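Long-range contacts in nicotinate-nucleotide pyrophosphorylase (Pyrococcus furiosus, PDB 2I14), which probably catalyses the ATP-dependent transfer of a phosphoribosyl group from phosphoribosyl pyrophosphate to nicotinate, a step in NAD(+) biosynthesis: residues Gly275-Glu280 and Phe292-Ala297; Ala131-Pro136 and Ile285-Asp290; Ser119-Ala124 and Ala299-Val304. All coordinates share one frame; numbering follows the deposited sequence.

Interaction 1 of 3, residues Gly275-Glu280 and Phe292-Ala297. With PCP (1-alpha-pyrophosphoryl-2-alpha,3-alpha-dihydroxy-4-beta-cyclopentane-methanol-5-phosphate), chain I.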
ATOM      1  N   GLY A 275      27.215  -9.092   9.601  1.00 48.71           N
ATOM      2  CA  GLY A 275      26.240 -10.062   9.162  1.00 48.78           C
ATOM      3  C   GLY A 275      25.063  -9.442   8.455  1.00 48.42           C
ATOM      4  O   GLY A 275      24.189  -8.845   9.084  1.00 46.59           O
ATOM      5  N   GLY A 276      25.064  -9.603   7.135  1.00 49.34           N
ATOM      6  CA  GLY A 276      24.007  -9.091   6.285  1.00 49.02           C
ATOM      7  C   GLY A 276      23.329  -7.838   6.779  1.00 48.11           C
ATOM      8  O   GLY A 276      22.231  -7.896   7.320  1.00 47.13           O
ATOM      9  N   LEU A 277      23.978  -6.697   6.611  1.00 48.45           N
ATOM     10  CA  LEU A 277      23.362  -5.460   7.052  1.00 49.39           C
ATOM     11  C   LEU A 277      23.610  -4.274   6.127  1.00 49.22           C
ATOM     12  O   LEU A 277      24.675  -4.114   5.558  1.00 48.06           O
ATOM     13  CB  LEU A 277      23.772  -5.139   8.503  1.00 49.89           C
ATOM     14  CG  LEU A 277      25.173  -5.456   9.026  1.00 49.80           C
ATOM     15  CD1 LEU A 277      26.152  -4.412   8.550  1.00 49.07           C
ATOM     16  CD2 LEU A 277      25.129  -5.492  10.551  1.00 48.13           C
ATOM     17  N   ASP A 278      22.576  -3.461   5.971  1.00 50.36           N
ATOM     18  CA  ASP A 278      22.617  -2.282   5.129  1.00 52.00           C
ATOM     19  C   ASP A 278      22.353  -1.034   5.974  1.00 51.89           C
ATOM     20  O   ASP A 278      22.452  -1.067   7.201  1.00 51.98           O
ATOM     21  CB  ASP A 278      21.550  -2.403   4.054  1.00 54.08           C
ATOM     22  CG  ASP A 278      20.186  -2.723   4.638  1.00 56.98           C
ATOM     23  OD1 ASP A 278      19.189  -2.807   3.875  1.00 59.02           O
ATOM     24  OD2 ASP A 278      20.114  -2.896   5.877  1.00 57.55           O
ATOM     25  N   GLU A 279      22.010   0.065   5.312  1.00 50.99           N
ATOM     26  CA  GLU A 279      21.745   1.322   5.999  1.00 49.35           C
ATOM     27  C   GLU A 279      20.635   1.213   7.007  1.00 49.13           C
ATOM     28  O   GLU A 279      20.836   1.427   8.187  1.00 49.32           O
ATOM     29  CB  GLU A 279      21.385   2.391   4.991  1.00 48.53           C
ATOM     30  CG  GLU A 279      22.495   2.684   4.009  1.00 48.80           C
ATOM     31  CD  GLU A 279      22.025   3.555   2.874  1.00 47.75           C
ATOM     32  OE1 GLU A 279      20.899   4.084   2.977  1.00 48.27           O
ATOM     33  OE2 GLU A 279      22.776   3.711   1.888  1.00 45.65           O
ATOM     34  N   GLU A 280      19.449   0.888   6.531  1.00 50.96           N
ATOM     35  CA  GLU A 280      18.293   0.763   7.400  1.00 53.03           C
ATOM     36  C   GLU A 280      18.551  -0.118   8.627  1.00 51.93           C
ATOM     37  O   GLU A 280      18.101   0.186   9.733  1.00 52.69           O
ATOM     38  CB  GLU A 280      17.120   0.208   6.597  1.00 55.33           C
ATOM     39  CG  GLU A 280      15.873  -0.001   7.411  1.00 61.80           C
ATOM     40  CD  GLU A 280      14.889  -0.939   6.724  1.00 65.99           C
ATOM     41  OE1 GLU A 280      14.180  -0.498   5.782  1.00 66.22           O
ATOM     42  OE2 GLU A 280      14.839  -2.129   7.128  1.00 68.42           O
ATOM     43  N   PHE A 292      31.176  -1.833  13.068  1.00 49.01           N
ATOM     44  CA  PHE A 292      30.453  -2.635  12.081  1.00 47.16           C
ATOM     45  C   PHE A 292      31.304  -3.400  11.086  1.00 45.81           C
ATOM     46  O   PHE A 292      32.320  -2.896  10.597  1.00 45.77           O
ATOM     47  CB  PHE A 292      29.513  -1.756  11.266  1.00 46.38           C
ATOM     48  CG  PHE A 292      28.482  -1.047  12.072  1.00 45.48           C
ATOM     49  CD1 PHE A 292      28.734   0.208  12.584  1.00 45.44           C
ATOM     50  CD2 PHE A 292      27.236  -1.613  12.275  1.00 46.25           C
ATOM     51  CE1 PHE A 292      27.757   0.903  13.281  1.00 45.01           C
ATOM     52  CE2 PHE A 292      26.256  -0.925  12.971  1.00 47.46           C
ATOM     53  CZ  PHE A 292      26.525   0.342  13.473  1.00 45.67           C
ATOM     54  N   GLY A 293      30.852  -4.614  10.778  1.00 44.61           N
ATOM     55  CA  GLY A 293      31.510  -5.464   9.797  1.00 42.44           C
ATOM     56  C   GLY A 293      30.518  -5.617   8.645  1.00 41.49           C
ATOM     57  O   GLY A 293      29.513  -6.333   8.758  1.00 42.54           O
ATOM     58  N   VAL A 294      30.765  -4.944   7.531  1.00 38.59           N
ATOM     59  CA  VAL A 294      29.830  -5.029   6.421  1.00 37.28           C
ATOM     60  C   VAL A 294      30.354  -5.796   5.208  1.00 36.47           C
ATOM     61  O   VAL A 294      31.463  -5.551   4.746  1.00 35.86           O
ATOM     62  CB  VAL A 294      29.384  -3.618   5.968  1.00 35.88           C
ATOM     63  CG1 VAL A 294      28.490  -3.702   4.734  1.00 35.51           C
ATOM     64  CG2 VAL A 294      28.645  -2.944   7.083  1.00 36.23           C
ATOM     65  N   GLY A 295      29.533  -6.709   4.689  1.00 34.33           N
ATOM     66  CA  GLY A 295      29.923  -7.478   3.533  1.00 31.96           C
ATOM     67  C   GLY A 295      29.312  -7.050   2.203  1.00 32.56           C
ATOM     68  O   GLY A 295      29.696  -6.027   1.606  1.00 32.28           O
ATOM     69  N   GLY A 296      28.360  -7.857   1.737  1.00 31.34           N
ATOM     70  CA  GLY A 296      27.691  -7.632   0.466  1.00 31.95           C
ATOM     71  C   GLY A 296      27.134  -6.267   0.122  1.00 32.04           C
ATOM     72  O   GLY A 296      27.258  -5.846  -1.022  1.00 32.38           O
ATOM     73  N   ALA A 297      26.527  -5.581   1.090  1.00 32.65           N
ATOM     74  CA  ALA A 297      25.951  -4.258   0.862  1.00 32.43           C
ATOM     75  C   ALA A 297      26.948  -3.256   0.294  1.00 33.78           C
ATOM     76  O   ALA A 297      26.561  -2.204  -0.215  1.00 33.25           O
ATOM     77  CB  ALA A 297      25.377  -3.728   2.141  1.00 32.60           C
TER
HETATM   78  C1  PCP I 392      30.104 -13.170   7.160  1.00111.93           C
HETATM   79  C2  PCP I 392      31.173 -12.713   6.144  1.00111.61           C
HETATM   80  C3  PCP I 392      31.706 -11.377   6.721  1.00110.94           C
HETATM   81  C4  PCP I 392      30.479 -10.720   7.392  1.00109.76           C
HETATM   82  C5  PCP I 392      29.725 -11.912   7.874  1.00110.52           C
HETATM   83  CP  PCP I 392      29.634  -9.788   6.467  1.00108.33           C
HETATM   84  O1  PCP I 392      30.702 -14.075   8.233  1.00112.65           O
HETATM   85  O2  PCP I 392      32.228 -13.673   6.034  1.00112.56           O
HETATM   86  O3  PCP I 392      32.726 -11.558   7.719  1.00110.29           O
HETATM   87  OP  PCP I 392      29.050 -10.430   5.279  1.00106.10           O
HETATM   88  P   PCP I 392      27.568 -10.065   4.695  1.00104.66           P
HETATM   89  O1P PCP I 392      27.705  -9.944   3.227  1.00104.02           O
HETATM   90  O2P PCP I 392      27.162  -8.776   5.339  1.00103.28           O
HETATM   91  O3P PCP I 392      26.692 -11.213   5.069  1.00103.89           O
HETATM   92  PA  PCP I 392      29.885 -14.752   9.419  1.00112.98           P
HETATM   93  O1A PCP I 392      28.737 -15.514   8.779  1.00111.85           O
HETATM   94  O2A PCP I 392      29.394 -13.617  10.293  1.00112.50           O
HETATM   95  O3A PCP I 392      30.954 -15.665  10.102  1.00110.50           O
HETATM   96  PB  PCP I 392      32.156 -16.534   9.652  1.00106.90           P
HETATM   97  O1B PCP I 392      32.700 -17.358  10.769  1.00106.90           O
HETATM   98  O2B PCP I 392      33.263 -15.726   9.181  1.00106.05           O
HETATM   99  O3B PCP I 392      31.769 -17.455   8.544  1.00106.94           O
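Leu277 faces Val294 with their CA atoms 6.5 Å apart, and Asp278 faces Ala297 at a CA-CA distance of 5.8 Å. The paths from Gly275 to Asp278 and from Gly293 to Ala297 run at 49° to each other; their glycine turns both reach the PCP phosphate. There the phosphate is gripped by backbone amides from both segments. Gly276 N donates to PCP O3P at 3.1 Å, while Gly296 N points almost straight at PCP O1P (2.6 Å, 178° at the hydrogen). A weaker bond runs from Gly295 N to PCP O2P at 3.2 Å. Gly295 is the N-cap of helix 296-299, and a side chain there would run into PCP OP; the phosphate thus sits over a helix start, as in many TIM-barrel enzymes. Away from the phosphate the main side-chain contact is apolar. Val294 has CG1 anti to its amide nitrogen (chi1 176°), which turns CG2 onto Leu277 CD1 at 3.2 Å. Ala297 CB approaches Leu277 O at 3.5 Å. Together they join the loop after strand 270-274 to strand 291-294 and the helix start after it, within a beta-alpha-beta unit whose helix is 279-283. Backbone hydrogen bonds link Gly293 to Val273 and Val294 to Tyr138 and Phe140, and Ile282 of helix 279-283 packs on Leu277 and Val294.

Interaction 2 of 3, residues Ala131-Pro136 and Ile285-Asp290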
ATOM      1  N   ALA A 131      25.359   6.371   7.845  1.00 35.99           N
ATOM      2  CA  ALA A 131      24.343   5.715   8.653  1.00 36.26           C
ATOM      3  C   ALA A 131      24.873   5.198   9.996  1.00 36.24           C
ATOM      4  O   ALA A 131      24.129   5.107  10.985  1.00 34.78           O
ATOM      5  CB  ALA A 131      23.707   4.579   7.867  1.00 35.77           C
ATOM      6  N   ALA A 132      26.157   4.873  10.029  1.00 36.33           N
ATOM      7  CA  ALA A 132      26.777   4.358  11.245  1.00 38.43           C
ATOM      8  C   ALA A 132      27.322   5.459  12.137  1.00 38.68           C
ATOM      9  O   ALA A 132      28.094   5.182  13.044  1.00 38.18           O
ATOM     10  CB  ALA A 132      27.901   3.382  10.895  1.00 38.41           C
ATOM     11  N   LYS A 133      26.909   6.699  11.874  1.00 40.33           N
ATOM     12  CA  LYS A 133      27.351   7.865  12.642  1.00 40.18           C
ATOM     13  C   LYS A 133      28.880   7.878  12.625  1.00 41.69           C
ATOM     14  O   LYS A 133      29.535   8.006  13.669  1.00 42.51           O
ATOM     15  CB  LYS A 133      26.853   7.764  14.082  1.00 39.71           C
ATOM     16  CG  LYS A 133      25.363   7.511  14.231  1.00 39.94           C
ATOM     17  CD  LYS A 133      24.572   8.801  14.398  1.00 39.59           C
ATOM     18  CE  LYS A 133      23.842   8.843  15.750  1.00 40.09           C
ATOM     19  NZ  LYS A 133      22.753   7.821  15.916  1.00 38.58           N
ATOM     20  N   PHE A 134      29.439   7.714  11.430  1.00 41.38           N
ATOM     21  CA  PHE A 134      30.883   7.690  11.227  1.00 39.94           C
ATOM     22  C   PHE A 134      31.687   6.789  12.157  1.00 39.24           C
ATOM     23  O   PHE A 134      32.906   6.894  12.214  1.00 39.71           O
ATOM     24  CB  PHE A 134      31.423   9.106  11.247  1.00 37.98           C
ATOM     25  CG  PHE A 134      30.962   9.913  10.083  1.00 41.17           C
ATOM     26  CD1 PHE A 134      31.722   9.979   8.922  1.00 42.20           C
ATOM     27  CD2 PHE A 134      29.717  10.552  10.110  1.00 41.26           C
ATOM     28  CE1 PHE A 134      31.249  10.669   7.797  1.00 42.65           C
ATOM     29  CE2 PHE A 134      29.231  11.243   8.994  1.00 38.79           C
ATOM     30  CZ  PHE A 134      29.995  11.302   7.838  1.00 41.73           C
ATOM     31  N   LYS A 135      31.013   5.887  12.865  1.00 37.81           N
ATOM     32  CA  LYS A 135      31.712   4.951  13.721  1.00 38.29           C
ATOM     33  C   LYS A 135      32.580   4.042  12.837  1.00 40.27           C
ATOM     34  O   LYS A 135      32.569   4.145  11.614  1.00 40.59           O
ATOM     35  CB  LYS A 135      30.709   4.124  14.504  1.00 37.81           C
ATOM     36  CG  LYS A 135      30.149   4.843  15.720  1.00 38.63           C
ATOM     37  CD  LYS A 135      28.716   4.434  15.971  1.00 40.36           C
ATOM     38  CE  LYS A 135      28.364   4.486  17.433  1.00 41.09           C
ATOM     39  NZ  LYS A 135      29.089   3.400  18.124  1.00 43.66           N
ATOM     40  N   PRO A 136      33.376   3.155  13.441  1.00 41.95           N
ATOM     41  CA  PRO A 136      34.170   2.329  12.525  1.00 42.23           C
ATOM     42  C   PRO A 136      33.373   1.261  11.762  1.00 42.33           C
ATOM     43  O   PRO A 136      32.429   0.654  12.283  1.00 42.29           O
ATOM     44  CB  PRO A 136      35.252   1.739  13.445  1.00 43.49           C
ATOM     45  CG  PRO A 136      34.590   1.716  14.807  1.00 42.20           C
ATOM     46  CD  PRO A 136      33.859   3.032  14.833  1.00 41.15           C
ATOM     47  N   ILE A 285      20.443   0.348  14.919  1.00 47.68           N
ATOM     48  CA  ILE A 285      21.294  -0.335  15.863  1.00 46.36           C
ATOM     49  C   ILE A 285      22.617   0.387  16.185  1.00 47.90           C
ATOM     50  O   ILE A 285      23.371  -0.050  17.056  1.00 47.70           O
ATOM     51  CB  ILE A 285      21.474  -1.795  15.319  1.00 44.17           C
ATOM     52  CG1 ILE A 285      20.700  -2.748  16.232  1.00 44.85           C
ATOM     53  CG2 ILE A 285      22.933  -2.160  15.107  1.00 43.79           C
ATOM     54  CD1 ILE A 285      20.621  -4.168  15.744  1.00 44.50           C
ATOM     55  N   VAL A 286      22.861   1.520  15.523  1.00 48.41           N
ATOM     56  CA  VAL A 286      24.089   2.302  15.711  1.00 49.04           C
ATOM     57  C   VAL A 286      24.413   2.658  17.149  1.00 51.54           C
ATOM     58  O   VAL A 286      25.530   2.436  17.626  1.00 53.42           O
ATOM     59  CB  VAL A 286      24.045   3.654  15.002  1.00 47.58           C
ATOM     60  CG1 VAL A 286      25.390   3.950  14.400  1.00 46.23           C
ATOM     61  CG2 VAL A 286      22.934   3.690  13.991  1.00 48.37           C
ATOM     62  N   ASP A 287      23.432   3.246  17.826  1.00 52.86           N
ATOM     63  CA  ASP A 287      23.608   3.700  19.196  1.00 53.17           C
ATOM     64  C   ASP A 287      23.819   2.600  20.230  1.00 53.04           C
ATOM     65  O   ASP A 287      23.759   2.854  21.422  1.00 55.26           O
ATOM     66  CB  ASP A 287      22.418   4.577  19.605  1.00 53.63           C
ATOM     67  CG  ASP A 287      22.230   5.770  18.688  1.00 54.92           C
ATOM     68  OD1 ASP A 287      23.245   6.394  18.298  1.00 55.47           O
ATOM     69  OD2 ASP A 287      21.066   6.090  18.361  1.00 55.49           O
ATOM     70  N   VAL A 288      24.087   1.382  19.796  1.00 51.72           N
ATOM     71  CA  VAL A 288      24.283   0.313  20.752  1.00 50.92           C
ATOM     72  C   VAL A 288      25.402  -0.613  20.291  1.00 50.79           C
ATOM     73  O   VAL A 288      25.704  -1.615  20.929  1.00 50.98           O
ATOM     74  CB  VAL A 288      22.963  -0.464  20.934  1.00 51.55           C
ATOM     75  CG1 VAL A 288      23.167  -1.690  21.802  1.00 51.83           C
ATOM     76  CG2 VAL A 288      21.922   0.449  21.557  1.00 49.91           C
ATOM     77  N   VAL A 289      26.027  -0.267  19.175  1.00 49.95           N
ATOM     78  CA  VAL A 289      27.113  -1.077  18.652  1.00 49.94           C
ATOM     79  C   VAL A 289      28.347  -0.201  18.511  1.00 50.96           C
ATOM     80  O   VAL A 289      28.250   1.000  18.234  1.00 50.44           O
ATOM     81  CB  VAL A 289      26.738  -1.706  17.297  1.00 48.87           C
ATOM     82  CG1 VAL A 289      25.650  -2.739  17.497  1.00 47.11           C
ATOM     83  CG2 VAL A 289      26.248  -0.645  16.357  1.00 47.06           C
ATOM     84  N   ASP A 290      29.507  -0.812  18.707  1.00 51.30           N
ATOM     85  CA  ASP A 290      30.756  -0.088  18.649  1.00 52.05           C
ATOM     86  C   ASP A 290      31.393  -0.024  17.275  1.00 51.91           C
ATOM     87  O   ASP A 290      31.870   1.039  16.862  1.00 51.00           O
ATOM     88  CB  ASP A 290      31.736  -0.683  19.662  1.00 54.37           C
ATOM     89  CG  ASP A 290      31.365  -0.342  21.096  1.00 56.83           C
ATOM     90  OD1 ASP A 290      30.478  -1.012  21.679  1.00 58.50           O
ATOM     91  OD2 ASP A 290      31.960   0.621  21.633  1.00 58.88           O
TER
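Lys133 and Lys135 reach across to Val286 at a slant, and both chains touch its CG1 methyl, from directions roughly at right angles. Lys133 CG lies 3.6 Å from Val286 CG1, and Lys135 CD is 3.7 Å from the same methyl. Ala132 O also approaches Val286 CG1, at 3.3 Å. The two ammonium groups then part company. The Lys133 chain is turned about its CB-CG bond (chi2 -94°) and bent again further out, and it meets Asp287 at about a right angle, where NZ forms a salt bridge with OD1 at 2.8 Å. It comes from the syn side of the carboxylate, 21° out of its plane. Lys135 instead carries NZ past Val286 to Val289 O, a bond of 2.5 Å lying in the carbonyl plane with a C=O...N angle of 154°. Asp290 OD2 stands 5.3 Å from Lys135 NZ, so its charge may add attraction without contact, although Asp290 OD1 is bonded to Ile271 N. With a methionine in place of Lys135 the ammonium is gone, and Val289 O would probably be left without its donor and Asp290 without this nearby positive charge. The turn bearing the lysines is type I', from Ala132 to Lys135, and overlaps the Schellman motif that ends helix 108-131 with Lys133 at C-prime. It leads into strand 137-139, while the 285-290 loop links helix 279-283 to the adjacent parallel strand 291-294. Helix 250-263 packs on that loop through Ile254, which touches Val288 and Val289.

Interaction 3 of 3, residues Ser119-Ala124 and Ala299-Val304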
ATOM      1  N   SER A 119      32.945   3.253  -8.252  1.00 36.36           N
ATOM      2  CA  SER A 119      32.079   4.333  -7.798  1.00 35.83           C
ATOM      3  C   SER A 119      30.884   3.765  -7.055  1.00 34.51           C
ATOM      4  O   SER A 119      30.449   4.320  -6.039  1.00 32.38           O
ATOM      5  CB  SER A 119      31.612   5.158  -8.988  1.00 37.08           C
ATOM      6  OG  SER A 119      32.668   5.989  -9.446  1.00 41.23           O
ATOM      7  N   GLY A 120      30.368   2.653  -7.574  1.00 33.78           N
ATOM      8  CA  GLY A 120      29.239   2.003  -6.950  1.00 35.77           C
ATOM      9  C   GLY A 120      29.555   1.570  -5.529  1.00 36.72           C
ATOM     10  O   GLY A 120      28.883   1.962  -4.573  1.00 38.10           O
ATOM     11  N   ILE A 121      30.592   0.758  -5.378  1.00 37.63           N
ATOM     12  CA  ILE A 121      30.990   0.295  -4.061  1.00 36.69           C
ATOM     13  C   ILE A 121      31.299   1.451  -3.108  1.00 36.13           C
ATOM     14  O   ILE A 121      30.878   1.439  -1.945  1.00 35.34           O
ATOM     15  CB  ILE A 121      32.200  -0.609  -4.162  1.00 36.97           C
ATOM     16  CG1 ILE A 121      31.837  -1.827  -5.012  1.00 36.81           C
ATOM     17  CG2 ILE A 121      32.651  -1.023  -2.774  1.00 38.45           C
ATOM     18  CD1 ILE A 121      32.946  -2.860  -5.156  1.00 38.28           C
ATOM     19  N   ALA A 122      32.028   2.449  -3.598  1.00 36.05           N
ATOM     20  CA  ALA A 122      32.377   3.599  -2.761  1.00 37.21           C
ATOM     21  C   ALA A 122      31.132   4.294  -2.192  1.00 37.41           C
ATOM     22  O   ALA A 122      30.970   4.406  -0.969  1.00 37.30           O
ATOM     23  CB  ALA A 122      33.215   4.590  -3.559  1.00 37.32           C
ATOM     24  N   THR A 123      30.257   4.757  -3.086  1.00 36.44           N
ATOM     25  CA  THR A 123      29.031   5.430  -2.689  1.00 34.39           C
ATOM     26  C   THR A 123      28.324   4.597  -1.643  1.00 34.29           C
ATOM     27  O   THR A 123      27.893   5.106  -0.616  1.00 33.27           O
ATOM     28  CB  THR A 123      28.101   5.620  -3.898  1.00 33.64           C
ATOM     29  OG1 THR A 123      28.817   6.301  -4.931  1.00 34.61           O
ATOM     30  CG2 THR A 123      26.883   6.447  -3.518  1.00 31.69           C
ATOM     31  N   ALA A 124      28.209   3.302  -1.907  1.00 34.56           N
ATOM     32  CA  ALA A 124      27.554   2.415  -0.968  1.00 34.62           C
ATOM     33  C   ALA A 124      28.230   2.595   0.378  1.00 35.27           C
ATOM     34  O   ALA A 124      27.585   2.917   1.372  1.00 35.31           O
ATOM     35  CB  ALA A 124      27.697   0.984  -1.431  1.00 35.12           C
ATOM     36  N   ALA A 299      30.407  -4.566  -1.171  1.00 38.13           N
ATOM     37  CA  ALA A 299      31.122  -5.249  -2.254  1.00 39.15           C
ATOM     38  C   ALA A 299      30.215  -5.558  -3.447  1.00 39.80           C
ATOM     39  O   ALA A 299      30.592  -5.381  -4.612  1.00 40.48           O
ATOM     40  CB  ALA A 299      31.749  -6.536  -1.734  1.00 38.58           C
ATOM     41  N   SER A 300      29.016  -6.024  -3.140  1.00 39.62           N
ATOM     42  CA  SER A 300      28.049  -6.367  -4.156  1.00 41.31           C
ATOM     43  C   SER A 300      27.165  -5.163  -4.445  1.00 41.89           C
ATOM     44  O   SER A 300      26.053  -5.311  -4.966  1.00 43.87           O
ATOM     45  CB  SER A 300      27.176  -7.531  -3.683  1.00 42.48           C
ATOM     46  OG  SER A 300      27.963  -8.647  -3.321  1.00 43.53           O
ATOM     47  N   ALA A 301      27.639  -3.978  -4.090  1.00 40.24           N
ATOM     48  CA  ALA A 301      26.871  -2.768  -4.339  1.00 39.67           C
ATOM     49  C   ALA A 301      26.608  -2.665  -5.847  1.00 39.01           C
ATOM     50  O   ALA A 301      27.337  -3.248  -6.632  1.00 39.79           O
ATOM     51  CB  ALA A 301      27.653  -1.551  -3.844  1.00 40.24           C
ATOM     52  N   LYS A 302      25.572  -1.936  -6.248  1.00 38.58           N
ATOM     53  CA  LYS A 302      25.260  -1.790  -7.660  1.00 38.99           C
ATOM     54  C   LYS A 302      26.124  -0.731  -8.318  1.00 39.44           C
ATOM     55  O   LYS A 302      26.368   0.321  -7.737  1.00 40.95           O
ATOM     56  CB  LYS A 302      23.810  -1.363  -7.859  1.00 39.40           C
ATOM     57  CG  LYS A 302      22.761  -2.244  -7.219  1.00 42.61           C
ATOM     58  CD  LYS A 302      21.377  -1.640  -7.469  1.00 41.50           C
ATOM     59  CE  LYS A 302      20.359  -2.107  -6.445  1.00 40.90           C
ATOM     60  NZ  LYS A 302      19.117  -1.306  -6.592  1.00 40.40           N
ATOM     61  N   PRO A 303      26.579  -0.986  -9.553  1.00 39.20           N
ATOM     62  CA  PRO A 303      27.410  -0.058 -10.324  1.00 40.14           C
ATOM     63  C   PRO A 303      26.668   1.248 -10.594  1.00 42.37           C
ATOM     64  O   PRO A 303      25.454   1.317 -10.435  1.00 43.86           O
ATOM     65  CB  PRO A 303      27.653  -0.816 -11.614  1.00 38.64           C
ATOM     66  CG  PRO A 303      27.625  -2.241 -11.172  1.00 39.26           C
ATOM     67  CD  PRO A 303      26.474  -2.283 -10.235  1.00 38.49           C
ATOM     68  N   VAL A 304      27.400   2.278 -11.009  1.00 44.71           N
ATOM     69  CA  VAL A 304      26.809   3.577 -11.344  1.00 45.13           C
ATOM     70  C   VAL A 304      26.694   3.529 -12.857  1.00 45.70           C
ATOM     71  O   VAL A 304      27.693   3.347 -13.531  1.00 45.40           O
ATOM     72  CB  VAL A 304      27.741   4.745 -10.913  1.00 44.57           C
ATOM     73  CG1 VAL A 304      27.121   6.082 -11.269  1.00 43.59           C
ATOM     74  CG2 VAL A 304      27.992   4.675  -9.416  1.00 43.10           C
TER
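Ala124 and Ala301 supply one of the apolar contacts, with their CB atoms 3.5 Å apart; Ile121 CG1 makes the second, looser one at 4.4 Å from Ala301 CB. Val304 adds van der Waals packing: its CG2 branch lies against the first turn of 119-124, 3.7 Å from Ser119 CB and 3.6 Å from Gly120 N. Methyl meets carbonyl where Ile121, with CG1 anti to its carbonyl carbon (chi1 -61°), directs CD1 across to the backbone of Ala299, 3.5 Å from its O. Backbone against backbone, Gly120 CA makes a CH...O contact of 3.4 Å with Lys302 O; a CB here would clash with that oxygen. Within the helix turn, Ser119 O accepts from Thr123 N and Thr123 OG1 on opposite faces of its plane, the hydroxyl at 2.8 Å. Between the two segments there is no hydrogen bond, but just beyond them Val304 is bonded to Ser116 of the same helix. Other polar groups turn elsewhere: Ser119 OG to Val63 N, Lys302 NZ to Asn55 OD1. Within the two segments the contact is thus mainly close packing, and Gly120, Ala124 and Ala301 probably let the loop come near, while Ser116 adds polar hold at Val304.

Overall arrangement
From the N terminus, helix 108-131 comes first: residues 119-124 open interaction 3, and the turn that ends the helix, 131-136, opens interaction 2. After most of the parallel strands, residues 275-280 open interaction 1, 285-290 close interaction 2, 292-297 close interaction 1 and 299-304 close interaction 3. Interactions 1 and 2 therefore cross, while both nest inside the loop of interaction 3. Phe292 links the crossing pair by packing on Ala132 and Val286, and Ala297 O of interaction 1 touches Ala124 CB of interaction 3. Helix 108-131 is thereby tied near its middle to the loop after helix 296-299, and the turn at its end to the loop before strand 291-294.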